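Local coordinates for catalase (Corynebacterium glutamicum, PDB 4B7H), which breaks down hydrogen peroxide to water and dioxygen at a haem iron, and is caught here with the inhibitor nitric oxide and with NADPH bound, at residues Ala351-Asp354 against Gln355-Arg359; Gly361-Tyr364 against Arg365-Pro368. One frame throughout, in Å; residues are numbered along the deposited sequence.

Contact 1 of 2, residues Ala351-Asp354 against Gln355-Arg359; sequences AYAD and QQRYR. With HEM (protoporphyrin IX containing Fe), chain E.
A local contact within one helix, between Y352 and Q356 and between A353 and R357, joins the last turns of helix 343-359, the proximal haem helix of the catalase fold. Its backbone is held by i to i+4 bonds: Q356 N gives its hydrogen to Y352 O at 2.9 Å, flanked by Q355 N to A351 O and R357 N to A353 O. Y352 is the proximal ligand: its OH lies 2.0 Å from the haem iron and also takes a hydrogen bond from R348 NE, one turn back. With CG beside the backbone N (chi1 -71°), the phenol leans out from the helix and carries haem C4A over one ring face, offset toward the rim. At the ring edge comes the amide of Q356, whose extended chain runs past Y352 O and sends NE2 almost straight (174°) to propionate oxygen O1A, 2.9 Å away; NE2 also bonds L328 O. R359 grips the same propionate: the bend at chi3 turns the guanidinium edge to the carboxylate, with hydrogen bonds from NE to O2A (2.8 Å) and NH2 to O1A (2.8 Å). On another side of the helix D354 OD2 makes a salt bridge to R61 of the second subunit, tying the haem helix into the tetramer. R357 runs extended back along the helix past A353 O, A353 CB lying over one face of the guanidinium 3.5 Å from NH2. Water 1 bridges the opposite charges, giving a hydrogen to D354 OD1 at 2.7 Å and accepting one from R357 NH1 at 2.8 Å.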
loop_
_atom_site.group_PDB
_atom_site.type_symbol
_atom_site.label_atom_id
_atom_site.label_comp_id
_atom_site.label_asym_id
_atom_site.label_seq_id
_atom_site.Cartn_x
_atom_site.Cartn_y
_atom_site.Cartn_z
ATOM N N ALA A 351 3.050 -4.959 18.915
ATOM C CA ALA A 351 3.234 -5.615 17.627
ATOM C C ALA A 351 1.984 -5.873 16.797
ATOM O O ALA A 351 2.051 -5.822 15.573
ATOM C CB ALA A 351 4.004 -6.904 17.815
ATOM N N TYR A 352 0.857 -6.173 17.435
ATOM C CA TYR A 352 -0.306 -6.629 16.666
ATOM C C TYR A 352 -0.941 -5.499 15.868
ATOM O O TYR A 352 -1.152 -5.639 14.659
ATOM C CB TYR A 352 -1.346 -7.318 17.551
ATOM C CG TYR A 352 -0.893 -8.670 18.059
ATOM C CD1 TYR A 352 0.227 -8.788 18.885
ATOM C CD2 TYR A 352 -1.582 -9.825 17.729
ATOM C CE1 TYR A 352 0.647 -10.019 19.345
ATOM C CE2 TYR A 352 -1.176 -11.064 18.208
ATOM C CZ TYR A 352 -0.054 -11.150 19.007
ATOM O OH TYR A 352 0.357 -12.368 19.491
ATOM N N ALA A 353 -1.234 -4.383 16.537
ATOM C CA ALA A 353 -1.791 -3.222 15.858
ATOM C C ALA A 353 -0.827 -2.729 14.790
ATOM O O ALA A 353 -1.246 -2.289 13.726
ATOM C CB ALA A 353 -2.103 -2.114 16.848
ATOM N N ASP A 354 0.471 -2.805 15.071
ATOM C CA ASP A 354 1.461 -2.401 14.090
ATOM C C ASP A 354 1.316 -3.241 12.816
ATOM O O ASP A 354 1.269 -2.704 11.705
ATOM C CB ASP A 354 2.877 -2.524 14.656
ATOM C CG ASP A 354 3.928 -2.124 13.653
ATOM O OD1 ASP A 354 3.919 -0.947 13.233
ATOM O OD2 ASP A 354 4.753 -2.977 13.265
ATOM N N GLN A 355 1.251 -4.562 12.960
ATOM C CA GLN A 355 1.098 -5.397 11.772
ATOM C C GLN A 355 -0.245 -5.145 11.081
ATOM O O GLN A 355 -0.324 -5.098 9.849
ATOM C CB GLN A 355 1.260 -6.891 12.074
ATOM C CG GLN A 355 1.157 -7.693 10.766
ATOM C CD GLN A 355 1.583 -9.145 10.852
ATOM O OE1 GLN A 355 1.103 -9.978 10.067
ATOM N NE2 GLN A 355 2.496 -9.463 11.769
ATOM N N GLN A 356 -1.296 -4.959 11.872
ATOM C CA GLN A 356 -2.631 -4.786 11.315
ATOM C C GLN A 356 -2.772 -3.504 10.501
ATOM O O GLN A 356 -3.454 -3.493 9.472
ATOM C CB GLN A 356 -3.671 -4.889 12.434
ATOM C CG GLN A 356 -3.804 -6.329 12.923
ATOM C CD GLN A 356 -4.201 -6.456 14.376
ATOM O OE1 GLN A 356 -4.465 -5.463 15.064
ATOM N NE2 GLN A 356 -4.250 -7.701 14.858
ATOM N N ARG A 357 -2.102 -2.439 10.941
ATOM C CA ARG A 357 -2.078 -1.197 10.176
ATOM C C ARG A 357 -1.525 -1.444 8.766
ATOM O O ARG A 357 -1.966 -0.808 7.814
ATOM C CB ARG A 357 -1.238 -0.142 10.903
ATOM C CG ARG A 357 -1.904 0.387 12.163
ATOM C CD ARG A 357 -0.944 1.166 13.074
ATOM N NE ARG A 357 -1.581 1.375 14.372
ATOM C CZ ARG A 357 -1.025 1.131 15.554
ATOM N NH1 ARG A 357 0.240 0.732 15.641
ATOM N NH2 ARG A 357 -1.745 1.318 16.656
ATOM N N TYR A 358 -0.561 -2.356 8.641
ATOM C CA TYR A 358 0.015 -2.718 7.340
ATOM C C TYR A 358 -0.818 -3.773 6.596
ATOM O O TYR A 358 -1.141 -3.618 5.414
ATOM C CB TYR A 358 1.429 -3.268 7.540
ATOM C CG TYR A 358 1.976 -4.002 6.331
ATOM C CD1 TYR A 358 2.305 -3.310 5.174
ATOM C CD2 TYR A 358 2.138 -5.385 6.339
ATOM C CE1 TYR A 358 2.788 -3.970 4.063
ATOM C CE2 TYR A 358 2.627 -6.056 5.227
ATOM C CZ TYR A 358 2.943 -5.338 4.090
ATOM O OH TYR A 358 3.427 -5.964 2.966
ATOM N N ARG A 359 -1.126 -4.864 7.295
ATOM C CA ARG A 359 -1.759 -6.046 6.720
ATOM C C ARG A 359 -3.149 -5.731 6.181
ATOM O O ARG A 359 -3.560 -6.249 5.145
ATOM C CB ARG A 359 -1.836 -7.131 7.809
ATOM C CG ARG A 359 -2.579 -8.354 7.396
ATOM C CD ARG A 359 -2.446 -9.459 8.408
ATOM N NE ARG A 359 -3.218 -9.314 9.645
ATOM C CZ ARG A 359 -4.531 -9.506 9.750
ATOM N NH1 ARG A 359 -5.262 -9.762 8.671
ATOM N NH2 ARG A 359 -5.117 -9.414 10.944
HETATM C CHA HEM E . -0.481 -13.587 15.691
HETATM C CHB HEM E . 3.240 -10.995 17.410
HETATM C CHC HEM E . 3.744 -14.221 20.984
HETATM C CHD HEM E . -0.735 -15.732 20.070
HETATM C C1A HEM E . 0.483 -12.620 15.832
HETATM C C2A HEM E . 0.662 -11.467 14.970
HETATM C C3A HEM E . 1.682 -10.751 15.466
HETATM C C4A HEM E . 2.184 -11.425 16.639
HETATM C CMA HEM E . 2.269 -9.437 14.940
HETATM C CAA HEM E . -0.200 -11.147 13.729
HETATM C CBA HEM E . -1.422 -10.347 14.158
HETATM C CGA HEM E . -2.219 -9.828 12.991
HETATM O O1A HEM E . -3.470 -9.817 13.112
HETATM O O2A HEM E . -1.640 -9.420 11.951
HETATM C C1B HEM E . 3.730 -11.649 18.517
HETATM C C2B HEM E . 4.896 -11.270 19.282
HETATM C C3B HEM E . 5.045 -12.188 20.260
HETATM C C4B HEM E . 3.964 -13.142 20.145
HETATM C CMB HEM E . 5.776 -10.045 18.961
HETATM C CAB HEM E . 6.095 -12.278 21.384
HETATM C CBB HEM E . 6.708 -11.202 21.874
HETATM C C1C HEM E . 2.499 -14.798 21.163
HETATM C C2C HEM E . 1.987 -15.455 22.357
HETATM C C3C HEM E . 0.738 -15.869 22.081
HETATM C C4C HEM E . 0.431 -15.465 20.726
HETATM C CMC HEM E . 2.781 -15.642 23.673
HETATM C CAC HEM E . -0.301 -16.575 22.986
HETATM C CBC HEM E . -0.324 -16.421 24.321
HETATM C C1D HEM E . -1.031 -15.354 18.789
HETATM C C2D HEM E . -2.224 -15.755 18.118
HETATM C C3D HEM E . -2.162 -15.101 16.764
HETATM C C4D HEM E . -0.938 -14.348 16.740
HETATM C CMD HEM E . -3.325 -16.668 18.652
HETATM C CAD HEM E . -3.230 -15.214 15.686
HETATM C CBD HEM E . -4.389 -14.293 16.060
HETATM C CGD HEM E . -5.442 -14.526 15.018
HETATM O O1D HEM E . -5.749 -13.595 14.232
HETATM O O2D HEM E . -5.968 -15.666 14.955
HETATM N NA HEM E . 1.424 -12.565 16.850
HETATM N NB HEM E . 3.183 -12.791 19.061
HETATM N NC HEM E . 1.516 -14.816 20.186
HETATM N ND HEM E . -0.283 -14.531 17.952
HETATM FE FE HEM E . 1.479 -13.722 18.492
HETATM O O HOH W 1 2.425 1.148 13.942
#

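Contact 2 of 2, residues Gly361-Tyr364 against Arg365-Pro368; sequences GANY and RDLP
R365 lies along the ring of Y364, side by side with it and pointing the same way. R365 CB is 3.7 Å from Y364 C, at the root of the side chain. CG then passes over the ring face as a CH-pi contact, 4.0 Å from the centroid and 16° off its normal; the bend at chi2 (-85°) keeps the following atoms on the tyrosine. CD lies 3.7 Å from Y364 CE2, NE stands 3.1 Å from Y364 OH, and the guanidinium is turned 26° from the ring plane. Beyond it, NH1 bonds OD1 of N332 and NH2 forms a salt bridge with E54 of the third subunit. Water 3 donates to Y364 OH at 2.8 Å and accepts a weak bond from R365 NH2. Nearby, N363 and D366 lie side by side, amide and carboxylate pointing the same way, and N363 OD1 is taken by H58 of the third subunit. Two backbone bonds span the same residues: D366 N bonds N363 O at 3.0 Å and L367 N bonds Y364 O at 3.2 Å. These i to i+3 bonds overlap the end of a type I beta turn, G361 to Y364, closed by Y364 N to G361 O, and mark a short 3-10 segment just after the haem helix, at a subunit interface.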
loop_
_atom_site.group_PDB
_atom_site.type_symbol
_atom_site.label_atom_id
_atom_site.label_comp_id
_atom_site.label_asym_id
_atom_site.label_seq_id
_atom_site.Cartn_x
_atom_site.Cartn_y
_atom_site.Cartn_z
ATOM N N GLY A 361 -4.869 -2.154 6.893
ATOM C CA GLY A 361 -4.846 -0.756 6.503
ATOM C C GLY A 361 -4.979 0.139 7.719
ATOM O O GLY A 361 -5.372 -0.322 8.799
ATOM N N ALA A 362 -4.672 1.424 7.550
ATOM C CA ALA A 362 -4.730 2.370 8.659
ATOM C C ALA A 362 -6.091 2.383 9.347
ATOM O O ALA A 362 -6.182 2.614 10.556
ATOM C CB ALA A 362 -4.374 3.766 8.182
ATOM N N ASN A 363 -7.147 2.130 8.580
ATOM C CA ASN A 363 -8.496 2.217 9.114
ATOM C C ASN A 363 -9.155 0.876 9.379
ATOM O O ASN A 363 -10.379 0.771 9.393
ATOM C CB ASN A 363 -9.351 3.128 8.227
ATOM C CG ASN A 363 -9.053 4.587 8.478
ATOM O OD1 ASN A 363 -8.942 4.992 9.630
ATOM N ND2 ASN A 363 -8.882 5.378 7.416
ATOM N N TYR A 364 -8.328 -0.132 9.658
ATOM C CA TYR A 364 -8.805 -1.481 9.912
ATOM C C TYR A 364 -9.809 -1.557 11.054
ATOM O O TYR A 364 -10.659 -2.449 11.064
ATOM C CB TYR A 364 -7.636 -2.421 10.202
ATOM C CG TYR A 364 -6.967 -2.240 11.555
ATOM C CD1 TYR A 364 -5.942 -1.316 11.732
ATOM C CD2 TYR A 364 -7.347 -3.016 12.652
ATOM C CE1 TYR A 364 -5.315 -1.163 12.964
ATOM C CE2 TYR A 364 -6.730 -2.868 13.891
ATOM C CZ TYR A 364 -5.717 -1.937 14.039
ATOM O OH TYR A 364 -5.095 -1.802 15.264
ATOM N N ARG A 365 -9.722 -0.629 12.007
ATOM C CA ARG A 365 -10.612 -0.647 13.170
ATOM C C ARG A 365 -12.058 -0.372 12.786
ATOM O O ARG A 365 -12.967 -0.669 13.560
ATOM C CB ARG A 365 -10.197 0.405 14.199
ATOM C CG ARG A 365 -8.838 0.199 14.834
ATOM C CD ARG A 365 -8.890 -0.726 16.002
ATOM N NE ARG A 365 -7.637 -0.679 16.747
ATOM C CZ ARG A 365 -7.449 -1.297 17.905
ATOM N NH1 ARG A 365 -8.446 -1.993 18.438
ATOM N NH2 ARG A 365 -6.277 -1.220 18.524
ATOM N N ASP A 366 -12.265 0.206 11.603
ATOM C CA ASP A 366 -13.599 0.586 11.160
ATOM C C ASP A 366 -14.333 -0.540 10.424
ATOM O O ASP A 366 -15.532 -0.432 10.142
ATOM C CB ASP A 366 -13.517 1.834 10.278
ATOM C CG ASP A 366 -13.042 3.069 11.049
ATOM O OD1 ASP A 366 -13.317 3.164 12.266
ATOM O OD2 ASP A 366 -12.396 3.944 10.437
ATOM N N LEU A 367 -13.623 -1.609 10.078
ATOM C CA LEU A 367 -14.288 -2.722 9.404
ATOM C C LEU A 367 -15.315 -3.347 10.336
ATOM O O LEU A 367 -15.108 -3.391 11.552
ATOM C CB LEU A 367 -13.284 -3.788 8.980
ATOM C CG LEU A 367 -12.265 -3.360 7.928
ATOM C CD1 LEU A 367 -11.280 -4.484 7.715
ATOM C CD2 LEU A 367 -12.951 -2.992 6.618
ATOM N N PRO A 368 -16.429 -3.831 9.779
ATOM C CA PRO A 368 -17.516 -4.383 10.596
ATOM C C PRO A 368 -17.078 -5.304 11.754
ATOM O O PRO A 368 -17.539 -5.110 12.883
ATOM C CB PRO A 368 -18.358 -5.127 9.562
ATOM C CG PRO A 368 -18.248 -4.228 8.343
ATOM C CD PRO A 368 -16.800 -3.760 8.350
HETATM O O HOH W 2 -7.960 1.919 12.466
HETATM O O HOH W 3 -4.732 0.784 16.191
#

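From the N terminus, the chain passes first through contact 1, the final turns of helix 343-359, and, one residue later, through contact 2, in the loop that leads on toward strand 423-424. The two are in series, neither nesting nor crossing, and each joins neighbours along the chain without closing a long loop. G361, with positive phi, takes the backbone out of the helix; its N lies 3.2 Å from Q356 O, a probable hydrogen bond. The turn then folds Y364 back onto the helix, its OH 3.4 Å from A353 CB and its ring against Q356 and R357. Haem-binding helix and post-helical turn thus pack together, and both reach neighbouring subunits.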